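PDB 1ZCH: hypothetical oxidoreductase ycnD, which uses NADH or NADPH to reduce FMN, and also reduces nitroaromatic compounds, quinones, chromates and azo dyes. Local coordinates for residues Val22-Glu25 with Gln26-Ile30; Glu62-Gly65 with Gly66-Trp69; Val181-Gln184 with Glu185-Asn189. One frame throughout, in Å; residues are numbered along the deposited sequence.

Contact 1: residues Val22-Glu25 with Gln26-Ile30; sequences VAQE and QLDQI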
loop_
_atom_site.group_PDB
_atom_site.type_symbol
_atom_site.label_atom_id
_atom_site.label_comp_id
_atom_site.label_asym_id
_atom_site.label_seq_id
_atom_site.Cartn_x
_atom_site.Cartn_y
_atom_site.Cartn_z
ATOM N N VAL A 22 5.518 -9.282 22.750
ATOM C CA VAL A 22 4.854 -9.865 21.595
ATOM C C VAL A 22 5.668 -11.107 21.253
ATOM O O VAL A 22 6.864 -11.012 20.965
ATOM C CB VAL A 22 4.848 -8.900 20.389
ATOM C CG1 VAL A 22 4.249 -9.593 19.171
ATOM C CG2 VAL A 22 4.039 -7.652 20.730
ATOM N N ALA A 23 5.022 -12.266 21.306
ATOM C CA ALA A 23 5.686 -13.535 21.023
ATOM C C ALA A 23 6.319 -13.589 19.638
ATOM O O ALA A 23 5.735 -13.132 18.650
ATOM C CB ALA A 23 4.695 -14.687 21.188
ATOM N N GLN A 24 7.519 -14.159 19.572
ATOM C CA GLN A 24 8.239 -14.289 18.310
ATOM C C GLN A 24 7.387 -15.043 17.299
ATOM O O GLN A 24 7.379 -14.715 16.115
ATOM C CB GLN A 24 9.558 -15.039 18.527
ATOM C CG GLN A 24 10.326 -15.334 17.247
ATOM C CD GLN A 24 10.656 -14.078 16.466
ATOM O OE1 GLN A 24 11.243 -13.140 17.001
ATOM N NE2 GLN A 24 10.282 -14.052 15.191
ATOM N N GLU A 25 6.667 -16.053 17.775
ATOM C CA GLU A 25 5.817 -16.852 16.903
ATOM C C GLU A 25 4.766 -15.995 16.213
ATOM O O GLU A 25 4.445 -16.225 15.046
ATOM C CB GLU A 25 5.126 -17.958 17.698
ATOM C CG GLU A 25 4.497 -19.029 16.825
ATOM C CD GLU A 25 3.842 -20.134 17.634
ATOM O OE1 GLU A 25 4.349 -20.445 18.732
ATOM O OE2 GLU A 25 2.833 -20.700 17.165
ATOM N N GLN A 26 4.222 -15.016 16.931
ATOM C CA GLN A 26 3.209 -14.143 16.350
ATOM C C GLN A 26 3.853 -13.235 15.307
ATOM O O GLN A 26 3.281 -12.999 14.243
ATOM C CB GLN A 26 2.519 -13.311 17.437
ATOM C CG GLN A 26 1.730 -14.156 18.439
ATOM C CD GLN A 26 0.924 -13.314 19.412
ATOM O OE1 GLN A 26 1.437 -12.367 20.005
ATOM N NE2 GLN A 26 -0.343 -13.663 19.587
ATOM N N LEU A 27 5.045 -12.728 15.611
ATOM C CA LEU A 27 5.748 -11.878 14.665
ATOM C C LEU A 27 6.038 -12.673 13.392
ATOM O O LEU A 27 5.935 -12.143 12.286
ATOM C CB LEU A 27 7.053 -11.355 15.278
ATOM C CG LEU A 27 6.891 -10.320 16.397
ATOM C CD1 LEU A 27 8.261 -9.900 16.927
ATOM C CD2 LEU A 27 6.136 -9.108 15.861
ATOM N N ASP A 28 6.390 -13.948 13.544
ATOM C CA ASP A 28 6.670 -14.782 12.375
ATOM C C ASP A 28 5.432 -14.906 11.494
ATOM O O ASP A 28 5.523 -14.844 10.269
ATOM C CB ASP A 28 7.122 -16.190 12.782
ATOM C CG ASP A 28 8.491 -16.208 13.434
ATOM O OD1 ASP A 28 9.333 -15.349 13.096
ATOM O OD2 ASP A 28 8.732 -17.099 14.275
ATOM N N GLN A 29 4.273 -15.092 12.120
ATOM C CA GLN A 29 3.025 -15.226 11.376
ATOM C C GLN A 29 2.694 -13.938 10.628
ATOM O O GLN A 29 2.250 -13.971 9.482
ATOM C CB GLN A 29 1.877 -15.580 12.324
ATOM C CG GLN A 29 1.986 -16.969 12.929
ATOM C CD GLN A 29 0.864 -17.266 13.902
ATOM O OE1 GLN A 29 -0.309 -17.293 13.530
ATOM N NE2 GLN A 29 1.220 -17.487 15.158
ATOM N N ILE A 30 2.904 -12.808 11.292
ATOM C CA ILE A 30 2.640 -11.508 10.690
ATOM C C ILE A 30 3.552 -11.331 9.475
ATOM O O ILE A 30 3.111 -10.895 8.411
ATOM C CB ILE A 30 2.888 -10.380 11.720
ATOM C CG1 ILE A 30 1.836 -10.472 12.835
ATOM C CG2 ILE A 30 2.867 -9.012 11.035
ATOM C CD1 ILE A 30 2.108 -9.566 14.016
HETATM O O HOH W 1 2.157 -11.987 22.287
#
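V22 and A23 lead into the first turn of helix 24-36, where A23 is the N-cap, and L27 folds back on both of them. The helical i to i+4 backbone bonds come first. L27 N bonds to A23 O at 3.1 Å. D28 N to Q24 O (2.9 Å) and Q29 N to E25 O (3.1 Å) carry the pattern on, and Q29 NE2 adds a weak, long bond to the same E25 O.

The apolar contact is small. V22 CG1 lies 3.8 Å from L27 CD2, the two side chains crossing at about a right angle, and both also pack on V75 of strand 75-82. That pins the helix start to the central sheet, while I30 one turn on faces helix 104-127.

The outer side is polar. D28 OD1 has a weak second donor in Q178 of the second subunit, so the helix start also meets the dimer interface. Its partner within the turn is Q24, whose chain starts anti to the backbone N (chi1 175°) and then bends at chi2 (58°) to swing the amide back over D28. There Q24 NE2 reaches D28 OD1 at 2.6 Å, meeting it from above the carboxylate, 49° out of its plane.

Contact 2: residues Glu62-Gly65 with Gly66-Trp69; sequences ELAG and GQPW. With FMN (flavin mononucleotide), chain D.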
loop_
_atom_site.group_PDB
_atom_site.type_symbol
_atom_site.label_atom_id
_atom_site.label_comp_id
_atom_site.label_asym_id
_atom_site.label_seq_id
_atom_site.Cartn_x
_atom_site.Cartn_y
_atom_site.Cartn_z
ATOM N N GLU A 62 11.742 9.470 18.909
ATOM C CA GLU A 62 12.141 10.872 18.922
ATOM C C GLU A 62 12.209 11.435 17.507
ATOM O O GLU A 62 11.801 12.570 17.259
ATOM C CB GLU A 62 13.499 11.023 19.615
ATOM C CG GLU A 62 13.551 10.365 20.989
ATOM C CD GLU A 62 14.835 10.656 21.742
ATOM O OE1 GLU A 62 15.930 10.476 21.161
ATOM O OE2 GLU A 62 14.746 11.058 22.925
ATOM N N LEU A 63 12.723 10.637 16.580
ATOM C CA LEU A 63 12.835 11.058 15.190
ATOM C C LEU A 63 11.451 11.163 14.543
ATOM O O LEU A 63 11.269 11.887 13.561
ATOM C CB LEU A 63 13.698 10.062 14.411
ATOM C CG LEU A 63 15.181 9.988 14.802
ATOM C CD1 LEU A 63 15.872 8.874 14.029
ATOM C CD2 LEU A 63 15.848 11.323 14.517
ATOM N N ALA A 64 10.481 10.445 15.103
ATOM C CA ALA A 64 9.115 10.451 14.582
ATOM C C ALA A 64 8.237 11.517 15.236
ATOM O O ALA A 64 7.010 11.451 15.164
ATOM C CB ALA A 64 8.484 9.074 14.766
ATOM N N GLY A 65 8.864 12.498 15.875
ATOM C CA GLY A 65 8.102 13.557 16.512
ATOM C C GLY A 65 7.743 13.264 17.955
ATOM O O GLY A 65 6.872 13.916 18.531
ATOM N N GLY A 66 8.412 12.278 18.539
ATOM C CA GLY A 66 8.145 11.927 19.921
ATOM C C GLY A 66 6.732 11.438 20.166
ATOM O O GLY A 66 5.922 12.134 20.778
ATOM N N GLN A 67 6.431 10.239 19.677
ATOM C CA GLN A 67 5.115 9.638 19.857
ATOM C C GLN A 67 5.286 8.533 20.897
ATOM O O GLN A 67 5.839 7.471 20.609
ATOM C CB GLN A 67 4.610 9.084 18.522
ATOM C CG GLN A 67 4.466 10.169 17.459
ATOM C CD GLN A 67 3.792 9.680 16.192
ATOM O OE1 GLN A 67 2.726 9.072 16.240
ATOM N NE2 GLN A 67 4.406 9.959 15.048
ATOM N N PRO A 68 4.798 8.774 22.124
ATOM C CA PRO A 68 4.877 7.853 23.262
ATOM C C PRO A 68 4.508 6.387 23.047
ATOM O O PRO A 68 5.090 5.507 23.687
ATOM C CB PRO A 68 4.002 8.533 24.317
ATOM C CG PRO A 68 3.007 9.283 23.499
ATOM C CD PRO A 68 3.867 9.878 22.420
ATOM N N TRP A 69 3.554 6.113 22.162
ATOM C CA TRP A 69 3.156 4.732 21.920
ATOM C C TRP A 69 4.258 3.904 21.259
ATOM O O TRP A 69 4.277 2.682 21.387
ATOM C CB TRP A 69 1.859 4.682 21.099
ATOM C CG TRP A 69 1.719 5.763 20.073
ATOM C CD1 TRP A 69 2.105 5.715 18.762
ATOM C CD2 TRP A 69 1.136 7.056 20.272
ATOM N NE1 TRP A 69 1.793 6.898 18.132
ATOM C CE2 TRP A 69 1.199 7.739 19.036
ATOM C CE3 TRP A 69 0.566 7.706 21.378
ATOM C CZ2 TRP A 69 0.709 9.040 18.873
ATOM C CZ3 TRP A 69 0.079 9.000 21.214
ATOM C CH2 TRP A 69 0.156 9.652 19.970
HETATM N N1 FMN D . -1.096 7.701 13.735
HETATM C C2 FMN D . -0.259 8.283 14.614
HETATM O O2 FMN D . -0.543 8.425 15.774
HETATM N N3 FMN D . 1.037 8.768 14.218
HETATM C C4 FMN D . 1.495 8.651 12.900
HETATM O O4 FMN D . 2.598 9.079 12.610
HETATM C C4A FMN D . 0.598 8.005 11.935
HETATM N N5 FMN D . 0.982 7.868 10.625
HETATM C C5A FMN D . 0.192 7.097 9.791
HETATM C C6 FMN D . 0.704 6.799 8.483
HETATM C C7 FMN D . 0.003 5.987 7.596
HETATM C C7M FMN D . 0.615 5.647 6.252
HETATM C C8 FMN D . -1.316 5.445 7.976
HETATM C C8M FMN D . -2.097 4.525 7.074
HETATM C C9 FMN D . -1.861 5.758 9.253
HETATM C C9A FMN D . -1.117 6.569 10.174
HETATM N N10 FMN D . -1.554 6.861 11.551
HETATM C C10 FMN D . -0.725 7.520 12.423
HETATM C "C1'" FMN D . -2.902 6.383 12.002
HETATM C "C2'" FMN D . -4.070 7.268 11.448
HETATM O "O2'" FMN D . -4.137 8.467 12.233
HETATM C "C3'" FMN D . -5.364 6.445 11.555
HETATM O "O3'" FMN D . -5.231 5.286 10.707
HETATM C "C4'" FMN D . -6.596 7.259 11.090
HETATM O "O4'" FMN D . -6.827 8.383 11.944
HETATM C "C5'" FMN D . -7.796 6.324 11.067
HETATM O "O5'" FMN D . -8.171 5.907 12.530
HETATM P P FMN D . -8.159 4.402 12.842
HETATM O O1P FMN D . -9.328 3.771 12.253
HETATM O O2P FMN D . -8.202 4.240 14.283
HETATM O O3P FMN D . -6.955 3.774 12.313
#
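Q67 turns back to A64 just where helix 54-63 ends. That end is a Schellman motif, with G65 as the positive-phi C-prime residue: G66 N returns to S61 O and G65 N to E62 O. Q67 CB sits 3.4 Å above the plane of the W69 ring, off toward its rim. Q67 CG, anti to the carbonyl carbon (chi1 -61°), passes 3.7 Å from A64 O, and the chain runs on extended to the amide.

Q67 NE2 gives an almost straight bond (177°) to A64 O at 3.0 Å, in both the carbonyl and amide planes. Q67 NE2 also donates to flavin O4 at 3.2 Å. Q67 OE1 accepts flavin N3 at 2.7 Å and, weakly, W69 NE1 at 3.0 Å. W69 CZ2 approaches flavin O2 at 3.4 Å, and I135 and A137 pack against Q67.

A64 O is a second-shell group for the amide's rotation: with NE2 bonded to A64 O and flavin O4, OE1 is left turned to N3. The amide matches the donor and acceptor of the flavin's N3-C4 edge, and its N-H at O4 would probably draw electron density from the ring, as would suit a flavin that takes up hydride.

Contact 3: residues Val181-Gln184 with Glu185-Asn189; sequences VNHQ and ETYLN. With CA (calcium ion), chain C.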
loop_
_atom_site.group_PDB
_atom_site.type_symbol
_atom_site.label_atom_id
_atom_site.label_comp_id
_atom_site.label_asym_id
_atom_site.label_seq_id
_atom_site.Cartn_x
_atom_site.Cartn_y
_atom_site.Cartn_z
ATOM N N VAL A 181 -16.386 7.166 -1.647
ATOM C CA VAL A 181 -15.101 6.501 -1.847
ATOM C C VAL A 181 -15.103 5.419 -2.926
ATOM O O VAL A 181 -14.099 5.219 -3.612
ATOM C CB VAL A 181 -14.614 5.895 -0.508
ATOM C CG1 VAL A 181 -13.340 5.084 -0.713
ATOM C CG2 VAL A 181 -14.371 7.020 0.498
ATOM N N ASN A 182 -16.221 4.714 -3.061
ATOM C CA ASN A 182 -16.356 3.664 -4.071
ATOM C C ASN A 182 -17.329 4.200 -5.112
ATOM O O ASN A 182 -18.512 4.360 -4.825
ATOM C CB ASN A 182 -16.931 2.395 -3.438
ATOM C CG ASN A 182 -17.130 1.274 -4.442
ATOM O OD1 ASN A 182 -18.003 0.426 -4.264
ATOM N ND2 ASN A 182 -16.314 1.254 -5.492
ATOM N N HIS A 183 -16.825 4.486 -6.310
ATOM C CA HIS A 183 -17.659 5.027 -7.383
ATOM C C HIS A 183 -17.956 3.951 -8.418
ATOM O O HIS A 183 -17.096 3.123 -8.724
ATOM C CB HIS A 183 -16.946 6.203 -8.056
ATOM C CG HIS A 183 -16.507 7.270 -7.100
ATOM N ND1 HIS A 183 -15.680 8.307 -7.473
ATOM C CD2 HIS A 183 -16.779 7.460 -5.787
ATOM C CE1 HIS A 183 -15.460 9.089 -6.431
ATOM N NE2 HIS A 183 -16.115 8.597 -5.395
ATOM N N GLN A 184 -19.172 3.969 -8.960
ATOM C CA GLN A 184 -19.575 2.975 -9.952
ATOM C C GLN A 184 -19.328 3.426 -11.388
ATOM O O GLN A 184 -19.863 4.445 -11.827
ATOM C CB GLN A 184 -21.060 2.632 -9.782
ATOM C CG GLN A 184 -21.446 2.179 -8.383
ATOM C CD GLN A 184 -20.612 1.008 -7.895
ATOM O OE1 GLN A 184 -20.434 0.018 -8.607
ATOM N NE2 GLN A 184 -20.100 1.112 -6.671
ATOM N N GLU A 185 -18.501 2.657 -12.095
ATOM C CA GLU A 185 -18.151 2.887 -13.503
ATOM C C GLU A 185 -17.288 4.113 -13.803
ATOM O O GLU A 185 -16.280 4.001 -14.503
ATOM C CB GLU A 185 -19.420 2.928 -14.365
ATOM C CG GLU A 185 -20.296 1.666 -14.285
ATOM C CD GLU A 185 -19.533 0.367 -14.550
ATOM O OE1 GLU A 185 -18.742 0.309 -15.515
ATOM O OE2 GLU A 185 -19.738 -0.609 -13.794
ATOM N N THR A 186 -17.685 5.279 -13.301
ATOM C CA THR A 186 -16.910 6.502 -13.515
ATOM C C THR A 186 -16.804 7.280 -12.209
ATOM O O THR A 186 -17.577 7.052 -11.278
ATOM C CB THR A 186 -17.546 7.428 -14.585
ATOM O OG1 THR A 186 -18.874 7.783 -14.187
ATOM C CG2 THR A 186 -17.585 6.737 -15.938
ATOM N N TYR A 187 -15.846 8.196 -12.148
ATOM C CA TYR A 187 -15.638 9.001 -10.948
ATOM C C TYR A 187 -16.879 9.860 -10.672
ATOM O O TYR A 187 -17.451 10.456 -11.586
ATOM C CB TYR A 187 -14.403 9.887 -11.129
ATOM C CG TYR A 187 -13.883 10.490 -9.846
ATOM C CD1 TYR A 187 -12.859 9.869 -9.121
ATOM C CD2 TYR A 187 -14.424 11.670 -9.344
ATOM C CE1 TYR A 187 -12.390 10.416 -7.927
ATOM C CE2 TYR A 187 -13.968 12.223 -8.156
ATOM C CZ TYR A 187 -12.951 11.595 -7.453
ATOM O OH TYR A 187 -12.493 12.162 -6.292
ATOM N N LEU A 188 -17.275 9.923 -9.402
ATOM C CA LEU A 188 -18.451 10.670 -8.966
ATOM C C LEU A 188 -18.393 12.173 -9.228
ATOM O O LEU A 188 -17.381 12.816 -8.961
ATOM C CB LEU A 188 -18.672 10.431 -7.472
ATOM C CG LEU A 188 -19.971 10.970 -6.874
ATOM C CD1 LEU A 188 -21.159 10.291 -7.547
ATOM C CD2 LEU A 188 -19.985 10.710 -5.367
ATOM N N ASN A 189 -19.496 12.734 -9.726
ATOM C CA ASN A 189 -19.561 14.168 -10.011
ATOM C C ASN A 189 -19.185 14.974 -8.771
ATOM O O ASN A 189 -19.496 14.586 -7.642
ATOM C CB ASN A 189 -20.960 14.557 -10.496
ATOM C CG ASN A 189 -21.391 13.764 -11.718
ATOM O OD1 ASN A 189 -20.619 13.587 -12.662
ATOM N ND2 ASN A 189 -22.629 13.284 -11.705
HETATM CA CA CA C . -19.124 12.828 -14.373
HETATM O O HOH W 2 -20.371 -1.053 -11.136
HETATM O O HOH W 3 -19.386 10.529 -13.329
HETATM O O HOH W 4 -17.268 12.808 -12.800
#
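Y187, whose ring takes the edge of H183, offers its backbone O to two waters, one at 2.6 Å and the other at 2.7 Å. Both waters are ligands of the calcium ion. The nearer of them also hydrogen-bonds T186 OG1 at 2.9 Å. N189, at the N-cap position of helix 190-212, spends its side-chain OD1 on the metal at 2.4 Å, and E150 of the second subunit adds its OE1.

Upstream, the chain reverses in a classic gamma turn at E185, which has positive phi: T186 N bonds to Q184 O at 2.8 Å, strongly bent at the acceptor (C=O...N 96°) and above the carbonyl plane. The turn folds E185-N189 back over H183. With CG anti to the carbonyl carbon (chi1 -54°), the imidazole reaches into the bend. It forms a T-shaped pair with Y187, centroids 4.5 Å apart and planes at 83°, so that CE1 stands over the centre of the tyrosine ring. L188 CB lies over one imidazole face in a CH-pi contact, 3.6 Å from the H183 ring centroid. H183 NE2 is tied back to A180 O.

Several of these residues also meet the second subunit. N182-Q184 pair in parallel with one of its strands, E185 forms a salt bridge to its R56, and Y187 OH bonds its D82.

Because both waters give their oxygens to calcium, each turns one proton toward Y187 O, and the metal probably makes these waters stronger donors. The ion thus holds this loop through water as well as through N189, and joins it to the partner chain.

The three contacts come in series along the chain. Contact 1 opens helix 24-36. Contact 2, its centre 24 Å away, joins the end of helix 54-63 to the start of helix 68-72. Contact 3 lies 38-39 Å from both centres, between strand 182-184 and helix 190-212, on the opposite side of the chain's centre from contact 2. None touches another. Contacts 1 and 2 both pack on the four-stranded antiparallel sheet, contact 1 on strand 75-82 and contact 2 on strand 131-135. Contacts 1 and 3 both reach the second subunit, whereas contact 2 touches no residue of it and supplies Q67 and W69 to the flavin pocket. So two of these turns take part in subunit contact, and one contributes to flavin binding.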